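PDB 3T5B: PROBABLE CHAIN-FATTY-ACID-CoA LIGASE FADD13 from Mycobacterium tuberculosis, which is a probable ligase of the AMP-binding enzyme family, in the ANL clan. Local coordinates for residues Arg273-Gly278 and Lys293-Val298. Sequence-based numbering, arbitrary orientation.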
ATOM      1  N   ARG A 273     -20.408  -0.350   3.478  1.00 24.42           N
ATOM      2  CA  ARG A 273     -20.860   0.434   2.333  1.00 25.50           C
ATOM      3  C   ARG A 273     -20.398  -0.002   0.945  1.00 23.61           C
ATOM      4  O   ARG A 273     -21.169   0.071  -0.012  1.00 25.21           O
ATOM      5  CB  ARG A 273     -20.479   1.903   2.550  1.00 25.05           C
ATOM      6  CG  ARG A 273     -21.614   2.785   3.028  1.00 27.06           C
ATOM      7  CD  ARG A 273     -21.120   3.825   4.021  1.00 26.93           C
ATOM      8  NE  ARG A 273     -19.904   4.495   3.564  1.00 24.64           N
ATOM      9  CZ  ARG A 273     -18.964   4.945   4.386  1.00 23.19           C
ATOM     10  NH1 ARG A 273     -19.112   4.793   5.697  1.00 20.84           N
ATOM     11  NH2 ARG A 273     -17.879   5.532   3.905  1.00 23.20           N
ATOM     12  N   TYR A 274     -19.151  -0.443   0.825  1.00 21.85           N
ATOM     13  CA  TYR A 274     -18.640  -0.840  -0.480  1.00 21.09           C
ATOM     14  C   TYR A 274     -17.258  -1.472  -0.439  1.00 22.91           C
ATOM     15  O   TYR A 274     -16.499  -1.291   0.519  1.00 21.53           O
ATOM     16  CB  TYR A 274     -18.563   0.376  -1.402  1.00 19.21           C
ATOM     17  CG  TYR A 274     -17.627   1.452  -0.892  1.00 16.08           C
ATOM     18  CD1 TYR A 274     -18.055   2.392   0.038  1.00 15.70           C
ATOM     19  CD2 TYR A 274     -16.307   1.524  -1.340  1.00 18.42           C
ATOM     20  CE1 TYR A 274     -17.198   3.384   0.506  1.00 18.89           C
ATOM     21  CE2 TYR A 274     -15.439   2.513  -0.876  1.00 17.87           C
ATOM     22  CZ  TYR A 274     -15.890   3.437   0.042  1.00 17.50           C
ATOM     23  OH  TYR A 274     -15.048   4.427   0.493  1.00 20.53           O
ATOM     24  N   PHE A 275     -16.939  -2.201  -1.505  1.00 22.68           N
ATOM     25  CA  PHE A 275     -15.647  -2.849  -1.637  1.00 24.45           C
ATOM     26  C   PHE A 275     -14.846  -2.041  -2.643  1.00 26.29           C
ATOM     27  O   PHE A 275     -15.415  -1.456  -3.564  1.00 26.18           O
ATOM     28  CB  PHE A 275     -15.786  -4.277  -2.190  1.00 25.56           C
ATOM     29  CG  PHE A 275     -16.205  -5.307  -1.171  1.00 26.20           C
ATOM     30  CD1 PHE A 275     -17.545  -5.651  -1.012  1.00 26.47           C
ATOM     31  CD2 PHE A 275     -15.250  -5.958  -0.391  1.00 25.88           C
ATOM     32  CE1 PHE A 275     -17.927  -6.637  -0.085  1.00 27.74           C
ATOM     33  CE2 PHE A 275     -15.622  -6.944   0.534  1.00 25.36           C
ATOM     34  CZ  PHE A 275     -16.961  -7.282   0.686  1.00 25.43           C
ATOM     35  N   ILE A 276     -13.532  -1.986  -2.454  1.00 28.66           N
ATOM     36  CA  ILE A 276     -12.668  -1.298  -3.402  1.00 29.83           C
ATOM     37  C   ILE A 276     -11.940  -2.430  -4.119  1.00 30.52           C
ATOM     38  O   ILE A 276     -11.219  -3.193  -3.490  1.00 29.18           O
ATOM     39  CB  ILE A 276     -11.636  -0.406  -2.714  1.00 29.48           C
ATOM     40  CG1 ILE A 276     -12.335   0.577  -1.772  1.00 31.41           C
ATOM     41  CG2 ILE A 276     -10.836   0.339  -3.776  1.00 29.09           C
ATOM     42  CD1 ILE A 276     -11.388   1.534  -1.046  1.00 28.20           C
ATOM     43  N   THR A 277     -12.143  -2.540  -5.427  1.00 33.58           N
ATOM     44  CA  THR A 277     -11.531  -3.602  -6.222  1.00 37.57           C
ATOM     45  C   THR A 277     -10.349  -3.176  -7.095  1.00 40.74           C
ATOM     46  O   THR A 277     -10.350  -2.095  -7.687  1.00 39.71           O
ATOM     47  CB  THR A 277     -12.580  -4.249  -7.149  1.00 37.19           C
ATOM     48  OG1 THR A 277     -13.588  -4.880  -6.357  1.00 40.67           O
ATOM     49  CG2 THR A 277     -11.940  -5.276  -8.061  1.00 39.20           C
ATOM     50  N   GLY A 278      -9.348  -4.051  -7.173  1.00 44.19           N
ATOM     51  CA  GLY A 278      -8.181  -3.796  -8.000  1.00 48.54           C
ATOM     52  C   GLY A 278      -8.089  -4.922  -9.018  1.00 51.28           C
ATOM     53  O   GLY A 278      -8.982  -5.771  -9.084  1.00 53.38           O
ATOM     54  N   LYS A 293     -27.425  -6.660  -2.153  1.00 42.25           N
ATOM     55  CA  LYS A 293     -27.185  -6.588  -0.710  1.00 41.78           C
ATOM     56  C   LYS A 293     -26.879  -5.148  -0.299  1.00 40.57           C
ATOM     57  O   LYS A 293     -26.328  -4.893   0.779  1.00 39.74           O
ATOM     58  CB  LYS A 293     -25.999  -7.478  -0.344  1.00 43.02           C
ATOM     59  CG  LYS A 293     -26.281  -8.962  -0.449  1.00 45.05           C
ATOM     60  CD  LYS A 293     -27.221  -9.402   0.662  1.00 45.05           C
ATOM     61  CE  LYS A 293     -27.379 -10.905   0.672  1.00 44.32           C
ATOM     62  NZ  LYS A 293     -28.038 -11.374   1.918  1.00 46.69           N
ATOM     63  N   ASN A 294     -27.239  -4.216  -1.179  1.00 39.80           N
ATOM     64  CA  ASN A 294     -27.009  -2.788  -0.979  1.00 38.73           C
ATOM     65  C   ASN A 294     -25.528  -2.485  -0.727  1.00 37.43           C
ATOM     66  O   ASN A 294     -25.174  -1.539  -0.017  1.00 36.54           O
ATOM     67  CB  ASN A 294     -27.855  -2.263   0.181  1.00 40.86           C
ATOM     68  CG  ASN A 294     -27.865  -0.746   0.247  1.00 44.60           C
ATOM     69  OD1 ASN A 294     -28.390  -0.154   1.191  1.00 47.29           O
ATOM     70  ND2 ASN A 294     -27.285  -0.108  -0.763  1.00 45.02           N
ATOM     71  N   ILE A 295     -24.665  -3.305  -1.313  1.00 35.23           N
ATOM     72  CA  ILE A 295     -23.227  -3.126  -1.188  1.00 33.56           C
ATOM     73  C   ILE A 295     -22.691  -2.770  -2.557  1.00 33.54           C
ATOM     74  O   ILE A 295     -22.768  -3.582  -3.470  1.00 35.10           O
ATOM     75  CB  ILE A 295     -22.532  -4.413  -0.750  1.00 30.47           C
ATOM     76  CG1 ILE A 295     -23.037  -4.832   0.633  1.00 28.90           C
ATOM     77  CG2 ILE A 295     -21.022  -4.201  -0.772  1.00 28.53           C
ATOM     78  CD1 ILE A 295     -22.437  -6.123   1.140  1.00 26.95           C
ATOM     79  N   GLU A 296     -22.152  -1.570  -2.718  1.00 32.65           N
ATOM     80  CA  GLU A 296     -21.624  -1.213  -4.027  1.00 33.61           C
ATOM     81  C   GLU A 296     -20.138  -1.514  -4.161  1.00 32.59           C
ATOM     82  O   GLU A 296     -19.472  -1.871  -3.187  1.00 32.45           O
ATOM     83  CB  GLU A 296     -21.925   0.255  -4.359  1.00 33.66           C
ATOM     84  CG  GLU A 296     -21.720   1.243  -3.237  1.00 37.63           C
ATOM     85  CD  GLU A 296     -22.227   2.630  -3.604  1.00 37.97           C
ATOM     86  OE1 GLU A 296     -23.448   2.774  -3.815  1.00 37.84           O
ATOM     87  OE2 GLU A 296     -21.408   3.571  -3.687  1.00 38.85           O
ATOM     88  N   VAL A 297     -19.627  -1.405  -5.382  1.00 31.16           N
ATOM     89  CA  VAL A 297     -18.222  -1.686  -5.640  1.00 30.15           C
ATOM     90  C   VAL A 297     -17.631  -0.668  -6.618  1.00 31.08           C
ATOM     91  O   VAL A 297     -18.282  -0.253  -7.577  1.00 32.74           O
ATOM     92  CB  VAL A 297     -18.043  -3.113  -6.235  1.00 27.97           C
ATOM     93  CG1 VAL A 297     -16.569  -3.454  -6.357  1.00 28.20           C
ATOM     94  CG2 VAL A 297     -18.741  -4.136  -5.362  1.00 26.45           C
ATOM     95  N   VAL A 298     -16.400  -0.253  -6.361  1.00 30.18           N
ATOM     96  CA  VAL A 298     -15.724   0.678  -7.245  1.00 29.79           C
ATOM     97  C   VAL A 298     -14.418   0.011  -7.623  1.00 29.08           C
ATOM     98  O   VAL A 298     -13.766  -0.612  -6.784  1.00 28.51           O
ATOM     99  CB  VAL A 298     -15.469   2.027  -6.560  1.00 30.09           C
ATOM    100  CG1 VAL A 298     -16.805   2.731  -6.327  1.00 32.09           C
ATOM    101  CG2 VAL A 298     -14.727   1.822  -5.247  1.00 27.57           C
TER
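F275 uses both its backbone N and its backbone O to hold the neighbouring strand: its N donates to E296 O at 3.1 Å, and its O accepts from V298 N at 3.2 Å. This pattern, one residue bonding to the two that flank its partner V297, is how parallel strands join. T277 N then meets V298 O at 2.9 Å with an almost straight N-H...O angle of 177°, whereas at the other end the bond from E296 N to R273 O is weak.

Side chains extend the pairing on both faces. On the face of F275 and V297, with I295 and T277 at its margin, I295 CG2 lies 3.8 Å from F275 CD1, at an oblique approach to the ring, and V297 CG1 comes up against T277 OG1 at 3.3 Å, an apolar neighbour for a buried hydroxyl that has no polar partner in the model. With CG1 of V297 opposite the backbone N (chi1 -174°), that methyl also reaches F275 O. On the face of Y274, I276, E296 and V298, V298 CG2 sits 4.2 Å from Y274 CD2 and also faces I276, while E296 CG packs beside Y274 CB.

Further out, helix 252-258 covers F275 and T277 through L255, and Y290 adds its ring to F275. R273 NH1 forms a salt bridge with D198. Helix 284-291 closes in a Schellman motif, with N294 at positive phi, and after I295 the chain enters strand 296-302. Strand, helix and adjacent parallel strand thus form a beta-alpha-beta crossover within the large mixed sheet of this AMP-binding enzyme.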